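Local coordinates for acylneuraminate lyase (Mycoplasma synoviae, PDB 4N4P), which belongs to the dihydrodipicolinate synthetase family of TIM-barrel proteins and occurs as an assembly of four chains, at residues A[18-23]-A[275-280]; A[149-154]-A[176-181]; A[156-161]-A[184-189]; A[261-266]-A[285-290]. All coordinates share one frame; numbering follows the deposited sequence.

Interaction 1 (A[18-23]-A[275-280]); sequences FTKDGK and FWRYED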
loop_
_atom_site.group_PDB
_atom_site.type_symbol
_atom_site.label_atom_id
_atom_site.label_comp_id
_atom_site.label_asym_id
_atom_site.label_seq_id
_atom_site.Cartn_x
_atom_site.Cartn_y
_atom_site.Cartn_z
ATOM N N PHE A 18 22.876 -23.597 13.994
ATOM C CA PHE A 18 23.493 -23.030 15.188
ATOM C C PHE A 18 23.174 -23.918 16.365
ATOM O O PHE A 18 22.148 -24.584 16.380
ATOM C CB PHE A 18 22.942 -21.635 15.501
ATOM C CG PHE A 18 23.066 -20.646 14.372
ATOM C CD1 PHE A 18 24.308 -20.154 13.979
ATOM C CD2 PHE A 18 21.924 -20.181 13.727
ATOM C CE1 PHE A 18 24.405 -19.225 12.944
ATOM C CE2 PHE A 18 22.007 -19.252 12.710
ATOM C CZ PHE A 18 23.251 -18.781 12.300
ATOM N N THR A 19 24.053 -23.919 17.362
ATOM C CA THR A 19 23.781 -24.637 18.610
ATOM C C THR A 19 22.684 -23.914 19.360
ATOM O O THR A 19 22.385 -22.762 19.066
ATOM C CB THR A 19 25.048 -24.713 19.511
ATOM O OG1 THR A 19 25.396 -23.403 19.931
ATOM C CG2 THR A 19 26.213 -25.311 18.720
ATOM N N LYS A 20 22.076 -24.590 20.332
ATOM C CA LYS A 20 21.040 -23.958 21.146
ATOM C C LYS A 20 21.493 -22.633 21.710
ATOM O O LYS A 20 20.701 -21.693 21.802
ATOM C CB LYS A 20 20.607 -24.859 22.292
ATOM C CG LYS A 20 19.745 -26.014 21.886
ATOM C CD LYS A 20 19.295 -26.787 23.129
ATOM C CE LYS A 20 18.471 -28.008 22.755
ATOM N NZ LYS A 20 17.032 -27.767 23.010
ATOM N N ASP A 21 22.768 -22.537 22.073
ATOM C CA ASP A 21 23.232 -21.297 22.661
ATOM C C ASP A 21 23.785 -20.308 21.644
ATOM O O ASP A 21 24.390 -19.311 22.018
ATOM C CB ASP A 21 24.187 -21.524 23.845
ATOM C CG ASP A 21 25.444 -22.275 23.470
ATOM O OD1 ASP A 21 25.794 -22.403 22.270
ATOM O OD2 ASP A 21 26.108 -22.755 24.414
ATOM N N GLY A 22 23.596 -20.605 20.357
ATOM C CA GLY A 22 23.863 -19.625 19.309
ATOM C C GLY A 22 25.218 -19.651 18.630
ATOM O O GLY A 22 25.531 -18.721 17.903
ATOM N N LYS A 23 26.041 -20.664 18.888
ATOM C CA LYS A 23 27.336 -20.766 18.208
ATOM C C LYS A 23 27.109 -21.365 16.825
ATOM O O LYS A 23 26.264 -22.240 16.682
ATOM C CB LYS A 23 28.288 -21.683 18.973
ATOM C CG LYS A 23 28.705 -21.175 20.368
ATOM C CD LYS A 23 29.835 -22.053 20.983
ATOM C CE LYS A 23 29.425 -23.525 21.175
ATOM N NZ LYS A 23 28.241 -23.668 22.084
ATOM N N PHE A 275 14.934 -14.657 16.468
ATOM C CA PHE A 275 13.908 -15.626 16.085
ATOM C C PHE A 275 13.397 -16.374 17.309
ATOM O O PHE A 275 14.174 -16.700 18.228
ATOM C CB PHE A 275 14.409 -16.602 15.015
ATOM C CG PHE A 275 14.539 -15.957 13.679
ATOM C CD1 PHE A 275 13.394 -15.629 12.937
ATOM C CD2 PHE A 275 15.793 -15.614 13.178
ATOM C CE1 PHE A 275 13.512 -14.987 11.691
ATOM C CE2 PHE A 275 15.917 -14.958 11.934
ATOM C CZ PHE A 275 14.766 -14.651 11.200
ATOM N N TRP A 276 12.090 -16.614 17.313
ATOM C CA TRP A 276 11.420 -17.290 18.410
ATOM C C TRP A 276 11.968 -18.700 18.600
ATOM O O TRP A 276 12.083 -19.473 17.636
ATOM C CB TRP A 276 9.921 -17.358 18.139
ATOM C CG TRP A 276 9.147 -17.834 19.333
ATOM C CD1 TRP A 276 8.708 -19.108 19.584
ATOM C CD2 TRP A 276 8.760 -17.044 20.458
ATOM N NE1 TRP A 276 8.056 -19.153 20.802
ATOM C CE2 TRP A 276 8.070 -17.897 21.354
ATOM C CE3 TRP A 276 8.918 -15.690 20.793
ATOM C CZ2 TRP A 276 7.529 -17.435 22.571
ATOM C CZ3 TRP A 276 8.392 -15.230 22.009
ATOM C CH2 TRP A 276 7.693 -16.109 22.876
ATOM N N ARG A 277 12.325 -19.029 19.842
ATOM C CA ARG A 277 12.695 -20.411 20.193
ATOM C C ARG A 277 11.489 -21.145 20.758
ATOM O O ARG A 277 10.971 -20.759 21.797
ATOM C CB ARG A 277 13.839 -20.407 21.215
ATOM C CG ARG A 277 14.303 -21.800 21.704
ATOM C CD ARG A 277 14.983 -22.601 20.613
ATOM N NE ARG A 277 16.084 -21.866 20.017
ATOM C CZ ARG A 277 17.322 -21.844 20.503
ATOM N NH1 ARG A 277 17.639 -22.528 21.589
ATOM N NH2 ARG A 277 18.249 -21.136 19.886
ATOM N N TYR A 278 11.031 -22.185 20.064
ATOM C CA TYR A 278 9.839 -22.920 20.491
ATOM C C TYR A 278 10.202 -23.928 21.572
ATOM O O TYR A 278 11.361 -24.282 21.725
ATOM C CB TYR A 278 9.189 -23.646 19.298
ATOM C CG TYR A 278 8.516 -22.723 18.322
ATOM C CD1 TYR A 278 7.179 -22.359 18.490
ATOM C CD2 TYR A 278 9.229 -22.188 17.227
ATOM C CE1 TYR A 278 6.551 -21.491 17.610
ATOM C CE2 TYR A 278 8.611 -21.329 16.344
ATOM C CZ TYR A 278 7.282 -20.984 16.526
ATOM O OH TYR A 278 6.701 -20.102 15.644
ATOM N N GLU A 279 9.220 -24.422 22.318
ATOM C CA GLU A 279 9.528 -25.562 23.191
ATOM C C GLU A 279 9.832 -26.767 22.300
ATOM O O GLU A 279 9.245 -26.904 21.213
ATOM C CB GLU A 279 8.411 -25.827 24.219
ATOM C CG GLU A 279 8.038 -24.608 25.070
ATOM C CD GLU A 279 9.220 -24.028 25.874
ATOM O OE1 GLU A 279 9.853 -24.777 26.656
ATOM O OE2 GLU A 279 9.510 -22.814 25.727
ATOM N N ASP A 280 10.778 -27.612 22.721
ATOM C CA ASP A 280 11.235 -28.699 21.856
ATOM C C ASP A 280 10.091 -29.642 21.449
ATOM O O ASP A 280 10.028 -30.085 20.308
ATOM C CB ASP A 280 12.420 -29.475 22.461
ATOM C CG ASP A 280 13.780 -29.011 21.906
ATOM O OD1 ASP A 280 13.820 -28.328 20.845
ATOM O OD2 ASP A 280 14.817 -29.332 22.540
#
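The guanidinium of Arg277 presents its edge to Lys20 O, which lies in the plane of the group and is gripped end-on by both terminal nitrogens. Arg277 NH1 and Arg277 NH2 each stand 3.2 Å from Lys20 O, a forked pair that, with the bond from NH2 to Thr271 O, the stronger partner of the group, helps to hold the guanidinium in place. The second flat group, the Asp280 carboxylate, takes Lys20 NZ on the syn side of OD2, 2.8 Å away but 31° out of the carboxylate plane, closing a salt bridge at the protein surface. The contact ties the loop between the first barrel strand, 9-12, and helix 26-39 to the start of the last helix, 280-294, in the helical C-terminal region that follows the TIM barrel. Lys20 runs straight through chi3 and turns at chi4 (-104°), which brings NZ round to Asp280. Lys20 is also the second residue of a type I beta turn from Thr19 to Gly22, closed by Gly22 N to Thr19 O at 2.8 Å.

Interaction 2 (A[149-154]-A[176-181]); sequences VSTDQF and FERLMS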
loop_
_atom_site.group_PDB
_atom_site.type_symbol
_atom_site.label_atom_id
_atom_site.label_comp_id
_atom_site.label_asym_id
_atom_site.label_seq_id
_atom_site.Cartn_x
_atom_site.Cartn_y
_atom_site.Cartn_z
ATOM N N VAL A 149 10.383 -0.567 -9.949
ATOM C CA VAL A 149 11.421 -0.266 -10.940
ATOM C C VAL A 149 11.027 -0.831 -12.309
ATOM O O VAL A 149 10.509 -1.954 -12.406
ATOM C CB VAL A 149 12.818 -0.784 -10.490
ATOM C CG1 VAL A 149 13.758 -0.994 -11.678
ATOM C CG2 VAL A 149 13.452 0.190 -9.490
ATOM N N SER A 150 11.272 -0.039 -13.354
ATOM C CA SER A 150 10.881 -0.416 -14.706
ATOM C C SER A 150 11.714 -1.603 -15.185
ATOM O O SER A 150 12.819 -1.851 -14.677
ATOM C CB SER A 150 11.025 0.769 -15.668
ATOM O OG SER A 150 12.333 0.841 -16.194
ATOM N N THR A 151 11.172 -2.335 -16.156
ATOM C CA THR A 151 11.891 -3.430 -16.797
ATOM C C THR A 151 13.207 -2.947 -17.405
ATOM O O THR A 151 14.236 -3.629 -17.301
ATOM C CB THR A 151 11.025 -4.098 -17.882
ATOM O OG1 THR A 151 9.740 -4.393 -17.330
ATOM C CG2 THR A 151 11.668 -5.400 -18.367
ATOM N N ASP A 152 13.169 -1.766 -18.025
ATOM C CA ASP A 152 14.345 -1.202 -18.685
ATOM C C ASP A 152 15.414 -0.768 -17.684
ATOM O O ASP A 152 16.612 -0.929 -17.934
ATOM C CB ASP A 152 13.956 -0.034 -19.608
ATOM C CG ASP A 152 13.246 -0.493 -20.885
ATOM O OD1 ASP A 152 13.236 -1.705 -21.200
ATOM O OD2 ASP A 152 12.697 0.379 -21.590
ATOM N N GLN A 153 14.977 -0.241 -16.544
ATOM C CA GLN A 153 15.888 0.268 -15.526
ATOM C C GLN A 153 16.621 -0.899 -14.864
ATOM O O GLN A 153 17.808 -0.805 -14.548
ATOM C CB GLN A 153 15.086 1.034 -14.482
ATOM C CG GLN A 153 15.779 2.238 -13.877
ATOM C CD GLN A 153 14.887 2.945 -12.866
ATOM O OE1 GLN A 153 13.651 2.876 -12.952
ATOM N NE2 GLN A 153 15.503 3.627 -11.904
ATOM N N PHE A 154 15.908 -2.012 -14.672
ATOM C CA PHE A 154 16.508 -3.196 -14.094
ATOM C C PHE A 154 17.577 -3.783 -15.017
ATOM O O PHE A 154 18.556 -4.364 -14.558
ATOM C CB PHE A 154 15.433 -4.228 -13.767
ATOM C CG PHE A 154 15.920 -5.341 -12.924
ATOM C CD1 PHE A 154 16.276 -5.120 -11.597
ATOM C CD2 PHE A 154 16.028 -6.611 -13.445
ATOM C CE1 PHE A 154 16.731 -6.161 -10.804
ATOM C CE2 PHE A 154 16.480 -7.676 -12.648
ATOM C CZ PHE A 154 16.827 -7.447 -11.332
ATOM N N PHE A 176 7.773 -10.501 -13.870
ATOM C CA PHE A 176 8.605 -11.642 -14.207
ATOM C C PHE A 176 8.490 -11.931 -15.699
ATOM O O PHE A 176 9.487 -12.142 -16.405
ATOM C CB PHE A 176 8.226 -12.902 -13.414
ATOM C CG PHE A 176 9.091 -14.091 -13.763
ATOM C CD1 PHE A 176 10.461 -14.059 -13.508
ATOM C CD2 PHE A 176 8.552 -15.200 -14.412
ATOM C CE1 PHE A 176 11.301 -15.139 -13.867
ATOM C CE2 PHE A 176 9.373 -16.299 -14.760
ATOM C CZ PHE A 176 10.746 -16.261 -14.487
ATOM N N GLU A 177 7.257 -11.907 -16.183
ATOM C CA GLU A 177 7.001 -12.214 -17.585
ATOM C C GLU A 177 7.720 -11.180 -18.461
ATOM O O GLU A 177 8.345 -11.533 -19.457
ATOM C CB GLU A 177 5.491 -12.228 -17.866
ATOM C CG GLU A 177 5.140 -12.470 -19.333
ATOM C CD GLU A 177 5.124 -11.180 -20.151
ATOM O OE1 GLU A 177 4.752 -10.119 -19.606
ATOM O OE2 GLU A 177 5.489 -11.220 -21.340
ATOM N N ARG A 178 7.638 -9.910 -18.065
ATOM C CA ARG A 178 8.288 -8.823 -18.810
ATOM C C ARG A 178 9.801 -8.994 -18.854
ATOM O O ARG A 178 10.419 -8.722 -19.894
ATOM C CB ARG A 178 7.944 -7.457 -18.197
ATOM C CG ARG A 178 6.459 -7.054 -18.242
ATOM C CD ARG A 178 6.016 -6.608 -19.661
ATOM N NE ARG A 178 5.820 -7.736 -20.575
ATOM C CZ ARG A 178 5.720 -7.633 -21.905
ATOM N NH1 ARG A 178 5.783 -6.432 -22.500
ATOM N NH2 ARG A 178 5.576 -8.730 -22.634
ATOM N N LEU A 179 10.403 -9.395 -17.727
ATOM C CA LEU A 179 11.850 -9.657 -17.679
ATOM C C LEU A 179 12.241 -10.786 -18.619
ATOM O O LEU A 179 13.232 -10.679 -19.354
ATOM C CB LEU A 179 12.294 -10.021 -16.259
ATOM C CG LEU A 179 12.303 -8.830 -15.310
ATOM C CD1 LEU A 179 12.531 -9.280 -13.826
ATOM C CD2 LEU A 179 13.351 -7.797 -15.774
ATOM N N MET A 180 11.442 -11.854 -18.601
ATOM C CA MET A 180 11.724 -13.008 -19.438
ATOM C C MET A 180 11.625 -12.630 -20.915
ATOM O O MET A 180 12.404 -13.126 -21.734
ATOM C CB MET A 180 10.768 -14.162 -19.107
ATOM C CG MET A 180 11.039 -14.792 -17.730
ATOM S SD MET A 180 12.672 -15.517 -17.525
ATOM C CE MET A 180 12.495 -16.983 -18.518
ATOM N N SER A 181 10.672 -11.766 -21.250
ATOM C CA SER A 181 10.508 -11.310 -22.627
ATOM C C SER A 181 11.729 -10.479 -23.060
ATOM O O SER A 181 12.267 -10.684 -24.153
ATOM C CB SER A 181 9.234 -10.472 -22.770
ATOM O OG SER A 181 9.054 -10.103 -24.134
#
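Leu179 drives one methyl, CD2, into the corner between Phe154 and Thr151, and this is the tight part of the contact: CD2 lies 3.7 Å from Phe154 CD2 and 3.9 Å from Thr151 CG2. The Leu179 side chain crosses that of Phe154 at about a right angle and slides past that of Thr151 in the opposite direction. Thr151 chi1 (-50°) puts OG1 beside the backbone N and CG2 anti to it, which turns the methyl to the leucine. Both segments belong to neighbouring outer helices of the TIM barrel, 151-158 and 173-182, and strand 163-168 beneath them also receives Phe154 and Leu179. Toward the more exposed side the packing thins to Thr151 OG1 against Arg178 CB, 3.7 Å apart. From there the arginine turns away: its NE and NH2 grip Glu177 side-on, and NH1 forms a salt bridge with Asp243 of the third subunit. Between the two segments the contact is thus van der Waals packing, largely of carbon atoms, while the charge of Arg178 is probably balanced by Glu177 and that Asp243.

Interaction 3 (A[156-161]-A[184-189]); sequences KLLEIK and PDKLFM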
loop_
_atom_site.group_PDB
_atom_site.type_symbol
_atom_site.label_atom_id
_atom_site.label_comp_id
_atom_site.label_asym_id
_atom_site.label_seq_id
_atom_site.Cartn_x
_atom_site.Cartn_y
_atom_site.Cartn_z
ATOM N N LYS A 156 19.718 -2.168 -16.718
ATOM C CA LYS A 156 20.975 -1.489 -16.430
ATOM C C LYS A 156 21.782 -2.223 -15.349
ATOM O O LYS A 156 23.011 -2.298 -15.432
ATOM C CB LYS A 156 20.739 -0.041 -16.014
ATOM C CG LYS A 156 20.146 0.836 -17.125
ATOM C CD LYS A 156 19.724 2.185 -16.552
ATOM C CE LYS A 156 18.508 2.757 -17.294
ATOM N NZ LYS A 156 17.683 3.593 -16.342
ATOM N N LEU A 157 21.089 -2.773 -14.349
ATOM C CA LEU A 157 21.766 -3.573 -13.333
ATOM C C LEU A 157 22.218 -4.890 -13.930
ATOM O O LEU A 157 23.311 -5.357 -13.638
ATOM C CB LEU A 157 20.870 -3.811 -12.098
ATOM C CG LEU A 157 20.347 -2.620 -11.273
ATOM C CD1 LEU A 157 19.330 -3.133 -10.211
ATOM C CD2 LEU A 157 21.505 -1.837 -10.606
ATOM N N LEU A 158 21.381 -5.484 -14.787
ATOM C CA LEU A 158 21.704 -6.780 -15.417
ATOM C C LEU A 158 22.932 -6.709 -16.314
ATOM O O LEU A 158 23.553 -7.735 -16.596
ATOM C CB LEU A 158 20.505 -7.293 -16.242
ATOM C CG LEU A 158 19.308 -7.768 -15.410
ATOM C CD1 LEU A 158 18.049 -8.038 -16.267
ATOM C CD2 LEU A 158 19.717 -9.013 -14.622
ATOM N N GLU A 159 23.259 -5.506 -16.769
ATOM C CA GLU A 159 24.369 -5.305 -17.702
ATOM C C GLU A 159 25.723 -5.142 -17.025
ATOM O O GLU A 159 26.763 -5.179 -17.681
ATOM C CB GLU A 159 24.114 -4.077 -18.550
ATOM C CG GLU A 159 23.323 -4.383 -19.787
ATOM C CD GLU A 159 22.802 -3.122 -20.433
ATOM O OE1 GLU A 159 23.433 -2.038 -20.272
ATOM O OE2 GLU A 159 21.751 -3.226 -21.100
ATOM N N ILE A 160 25.708 -4.984 -15.709
ATOM C CA ILE A 160 26.948 -4.838 -14.937
ATOM C C ILE A 160 27.891 -6.029 -15.165
ATOM O O ILE A 160 27.450 -7.173 -15.310
ATOM C CB ILE A 160 26.613 -4.595 -13.430
ATOM C CG1 ILE A 160 26.002 -3.198 -13.273
ATOM C CG2 ILE A 160 27.834 -4.807 -12.531
ATOM C CD1 ILE A 160 25.268 -2.932 -11.922
ATOM N N LYS A 161 29.194 -5.746 -15.256
ATOM C CA LYS A 161 30.187 -6.784 -15.465
ATOM C C LYS A 161 29.966 -7.989 -14.534
ATOM O O LYS A 161 29.748 -7.822 -13.326
ATOM C CB LYS A 161 31.606 -6.207 -15.281
ATOM C CG LYS A 161 32.712 -7.219 -15.531
ATOM C CD LYS A 161 34.102 -6.608 -15.252
ATOM C CE LYS A 161 35.207 -7.481 -15.826
ATOM N NZ LYS A 161 35.510 -8.651 -14.960
ATOM N N PRO A 184 16.150 -12.601 -22.722
ATOM C CA PRO A 184 16.182 -14.056 -22.917
ATOM C C PRO A 184 17.550 -14.703 -22.655
ATOM O O PRO A 184 17.607 -15.901 -22.377
ATOM C CB PRO A 184 15.793 -14.221 -24.399
ATOM C CG PRO A 184 16.194 -12.914 -25.035
ATOM C CD PRO A 184 15.904 -11.874 -23.986
ATOM N N ASP A 185 18.634 -13.935 -22.727
ATOM C CA ASP A 185 19.955 -14.521 -22.446
ATOM C C ASP A 185 20.487 -14.211 -21.044
ATOM O O ASP A 185 21.679 -14.397 -20.755
ATOM C CB ASP A 185 20.976 -14.152 -23.537
ATOM C CG ASP A 185 22.097 -15.205 -23.687
ATOM O OD1 ASP A 185 23.053 -14.921 -24.448
ATOM O OD2 ASP A 185 22.032 -16.317 -23.067
ATOM N N LYS A 186 19.608 -13.708 -20.178
ATOM C CA LYS A 186 19.962 -13.578 -18.784
ATOM C C LYS A 186 19.289 -14.738 -18.050
ATOM O O LYS A 186 18.255 -15.265 -18.503
ATOM C CB LYS A 186 19.553 -12.221 -18.188
ATOM C CG LYS A 186 20.318 -11.016 -18.760
ATOM C CD LYS A 186 21.775 -10.977 -18.278
ATOM C CE LYS A 186 22.536 -9.880 -19.023
ATOM N NZ LYS A 186 23.963 -9.726 -18.612
ATOM N N LEU A 187 19.906 -15.157 -16.953
ATOM C CA LEU A 187 19.408 -16.262 -16.165
ATOM C C LEU A 187 18.535 -15.728 -15.036
ATOM O O LEU A 187 18.973 -14.893 -14.270
ATOM C CB LEU A 187 20.565 -17.073 -15.591
ATOM C CG LEU A 187 20.207 -18.210 -14.615
ATOM C CD1 LEU A 187 19.401 -19.313 -15.343
ATOM C CD2 LEU A 187 21.469 -18.774 -14.043
ATOM N N PHE A 188 17.306 -16.218 -14.926
ATOM C CA PHE A 188 16.431 -15.780 -13.843
ATOM C C PHE A 188 16.140 -17.006 -13.003
ATOM O O PHE A 188 15.518 -17.948 -13.486
ATOM C CB PHE A 188 15.133 -15.133 -14.396
ATOM C CG PHE A 188 15.373 -13.817 -15.052
ATOM C CD1 PHE A 188 15.382 -12.641 -14.297
ATOM C CD2 PHE A 188 15.646 -13.741 -16.414
ATOM C CE1 PHE A 188 15.645 -11.402 -14.896
ATOM C CE2 PHE A 188 15.912 -12.520 -17.026
ATOM C CZ PHE A 188 15.908 -11.343 -16.270
ATOM N N MET A 189 16.620 -16.992 -11.757
ATOM C CA MET A 189 16.350 -18.045 -10.807
ATOM C C MET A 189 15.044 -17.679 -10.074
ATOM O O MET A 189 14.949 -16.602 -9.480
ATOM C CB MET A 189 17.546 -18.219 -9.862
ATOM C CG MET A 189 18.832 -18.691 -10.597
ATOM S SD MET A 189 18.675 -20.325 -11.355
ATOM C CE MET A 189 18.820 -21.423 -9.946
#
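Leu158 and Lys186 bring the backbones to 7.8 Å at their CA atoms, where the C-terminal part of helix 151-158 faces the residues leading into strand 187-190. In this TIM barrel the two elements are separated along the chain by strand 163-168 and helix 173-182, so the contact joins an outer helix to the entry of a strand further round the barrel. Deeper in, Leu158 and Phe188 cross at about a right angle, and Leu158 CD1 meets the far end of the ring at Phe188 CZ, 3.9 Å away. Tyr183 packs against both. Polar contact comes from Lys186, whose chain bends at chi2 (-72°) and then runs extended, carrying its ammonium group to the carbonyl of Leu158. The positive charge probably suits the carbonyl-rich end of the helix. Val163 O is a second acceptor for the same nitrogen, tying the start of strand 163-168 into the contact. The hydrogen bond from Lys186 NZ to Leu158 O is 2.9 Å long, its donor above the carbonyl plane by 35°, with a C=O...N angle of 144°.

Interaction 4 (A[261-266]-A[285-290]); sequences MRLHGV and KHAEFI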
loop_
_atom_site.group_PDB
_atom_site.type_symbol
_atom_site.label_atom_id
_atom_site.label_comp_id
_atom_site.label_asym_id
_atom_site.label_seq_id
_atom_site.Cartn_x
_atom_site.Cartn_y
_atom_site.Cartn_z
ATOM N N MET A 261 14.513 -31.323 9.768
ATOM C CA MET A 261 15.816 -31.945 9.576
ATOM C C MET A 261 16.239 -32.744 10.796
ATOM O O MET A 261 16.637 -33.906 10.640
ATOM C CB MET A 261 16.867 -30.918 9.184
ATOM C CG MET A 261 16.626 -30.383 7.791
ATOM S SD MET A 261 18.008 -29.350 7.310
ATOM C CE MET A 261 17.408 -28.589 5.794
ATOM N N ARG A 262 16.119 -32.151 11.991
ATOM C CA ARG A 262 16.471 -32.873 13.232
ATOM C C ARG A 262 15.690 -34.167 13.383
ATOM O O ARG A 262 16.249 -35.196 13.780
ATOM C CB ARG A 262 16.248 -32.003 14.471
ATOM C CG ARG A 262 17.208 -30.820 14.558
ATOM C CD ARG A 262 17.237 -30.274 15.986
ATOM N NE ARG A 262 15.909 -29.921 16.479
ATOM C CZ ARG A 262 15.294 -28.757 16.247
ATOM N NH1 ARG A 262 15.852 -27.820 15.467
ATOM N NH2 ARG A 262 14.086 -28.546 16.759
ATOM N N LEU A 263 14.394 -34.110 13.083
ATOM C CA LEU A 263 13.512 -35.289 13.080
ATOM C C LEU A 263 14.029 -36.379 12.136
ATOM O O LEU A 263 13.797 -37.563 12.379
ATOM C CB LEU A 263 12.081 -34.896 12.684
ATOM C CG LEU A 263 11.010 -35.989 12.614
ATOM C CD1 LEU A 263 10.778 -36.579 14.018
ATOM C CD2 LEU A 263 9.699 -35.415 12.011
ATOM N N HIS A 264 14.712 -35.980 11.066
ATOM C CA HIS A 264 15.288 -36.944 10.115
ATOM C C HIS A 264 16.746 -37.306 10.455
ATOM O O HIS A 264 17.471 -37.833 9.591
ATOM C CB HIS A 264 15.187 -36.396 8.698
ATOM C CG HIS A 264 13.794 -36.414 8.163
ATOM N ND1 HIS A 264 12.842 -35.485 8.528
ATOM C CD2 HIS A 264 13.176 -37.281 7.331
ATOM C CE1 HIS A 264 11.701 -35.768 7.924
ATOM N NE2 HIS A 264 11.878 -36.853 7.191
ATOM N N GLY A 265 17.141 -36.998 11.692
ATOM C CA GLY A 265 18.476 -37.328 12.258
ATOM C C GLY A 265 19.612 -36.418 11.800
ATOM O O GLY A 265 20.813 -36.767 11.940
ATOM N N VAL A 266 19.247 -35.265 11.235
ATOM C CA VAL A 266 20.224 -34.308 10.718
ATOM C C VAL A 266 20.489 -33.255 11.795
ATOM O O VAL A 266 19.563 -32.639 12.312
ATOM C CB VAL A 266 19.706 -33.627 9.406
ATOM C CG1 VAL A 266 20.728 -32.621 8.850
ATOM C CG2 VAL A 266 19.376 -34.685 8.355
ATOM N N LYS A 285 6.450 -31.782 17.303
ATOM C CA LYS A 285 5.166 -32.250 16.815
ATOM C C LYS A 285 4.782 -31.584 15.495
ATOM O O LYS A 285 4.185 -32.211 14.636
ATOM C CB LYS A 285 4.080 -32.042 17.867
ATOM C CG LYS A 285 4.343 -32.936 19.084
ATOM C CD LYS A 285 3.243 -32.822 20.128
ATOM C CE LYS A 285 3.668 -33.662 21.329
ATOM N NZ LYS A 285 2.779 -33.379 22.447
ATOM N N HIS A 286 5.099 -30.297 15.386
ATOM C CA HIS A 286 4.980 -29.587 14.127
ATOM C C HIS A 286 5.793 -30.291 13.037
ATOM O O HIS A 286 5.279 -30.540 11.949
ATOM C CB HIS A 286 5.430 -28.145 14.283
ATOM C CG HIS A 286 5.265 -27.336 13.038
ATOM N ND1 HIS A 286 4.045 -27.151 12.431
ATOM C CD2 HIS A 286 6.169 -26.668 12.282
ATOM C CE1 HIS A 286 4.195 -26.395 11.356
ATOM N NE2 HIS A 286 5.472 -26.079 11.249
ATOM N N ALA A 287 7.042 -30.647 13.337
ATOM C CA ALA A 287 7.875 -31.359 12.360
ATOM C C ALA A 287 7.283 -32.689 11.946
ATOM O O ALA A 287 7.271 -33.015 10.764
ATOM C CB ALA A 287 9.301 -31.529 12.863
ATOM N N GLU A 288 6.756 -33.450 12.908
ATOM C CA GLU A 288 6.099 -34.722 12.597
ATOM C C GLU A 288 4.858 -34.523 11.770
ATOM O O GLU A 288 4.659 -35.239 10.821
ATOM C CB GLU A 288 5.674 -35.458 13.862
ATOM C CG GLU A 288 6.820 -35.913 14.717
ATOM C CD GLU A 288 6.287 -36.594 15.974
ATOM O OE1 GLU A 288 5.835 -35.891 16.891
ATOM O OE2 GLU A 288 6.299 -37.825 16.023
ATOM N N PHE A 289 4.027 -33.558 12.151
ATOM C CA PHE A 289 2.809 -33.209 11.384
ATOM C C PHE A 289 3.138 -32.945 9.912
ATOM O O PHE A 289 2.541 -33.553 9.009
ATOM C CB PHE A 289 2.096 -31.996 12.025
ATOM C CG PHE A 289 1.115 -31.279 11.114
ATOM C CD1 PHE A 289 -0.036 -31.905 10.652
ATOM C CD2 PHE A 289 1.347 -29.944 10.749
ATOM C CE1 PHE A 289 -0.920 -31.247 9.784
ATOM C CE2 PHE A 289 0.459 -29.257 9.907
ATOM C CZ PHE A 289 -0.686 -29.915 9.421
ATOM N N ILE A 290 4.086 -32.044 9.668
ATOM C CA ILE A 290 4.505 -31.766 8.264
ATOM C C ILE A 290 5.037 -33.016 7.554
ATOM O O ILE A 290 4.664 -33.298 6.402
ATOM C CB ILE A 290 5.544 -30.648 8.196
ATOM C CG1 ILE A 290 4.986 -29.331 8.796
ATOM C CG2 ILE A 290 6.104 -30.456 6.697
ATOM C CD1 ILE A 290 3.778 -28.714 8.042
#
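Leu263 reaches from the last turn of helix 253-263 to Ala287 and Glu288 on helix 280-294, joining two of the helices that follow the barrel proper in this TIM-barrel chain. Its CB points toward the opposing helix, and chi1 of 180° sets CG anti to the backbone N, extending the side chain outward. At CG the chain forks. Leu263 CD1 lies 4.1 Å from Glu288 CG, where the two side chains cross at about a right angle. Branch CD2 does more: it sits against the peptide joining Ala287 to Glu288, 3.6 Å from Ala287 O and 3.7 Å from Glu288 N, with Ala287 CB 4.0 Å away. Glu288 CG is also 4.0 Å from Leu263 CD2, so both methyls rest on it. The short side chain of Ala287 probably leaves room for the leucine to come close to the backbone; Ala287 itself also packs on Ala259 and Ile260, while Leu263 touches Thr291 one turn further on. Just beyond Leu263 the helix stops in a Schellman motif with Gly265, at positive phi, as the C-prime residue. Two backbone bonds define that ending: Gly265 N to Arg262 O at 2.9 Å and Val266 N to Met261 O at 3.0 Å.

The four contacts form two pairs on opposite sides of the chain's centre. Interactions 2 and 3 have centres 10 Å apart, share helix 151-158 and meet directly: Met180 SD lies 3.6 Å from Phe188 CD2, and Leu179 CB 3.8 Å from Phe188 CZ, so Phe188, which meets Leu158 of helix 151-158 in interaction 3, also packs on helix 173-182. Interactions 1 and 4 have centres 15 Å apart and touch where Asp280 OD1 lies 4.1 Å from Arg262 NH2; both use helix 280-294. Between the pairs the barrel intervenes: the centres of interactions 1 and 2 are 40 Å apart, and the nearest atoms of interactions 3 and 4 about 17 Å. Interaction 2 also borders the third subunit, whereas Phe275 and Trp276 of interaction 1 pack on the second.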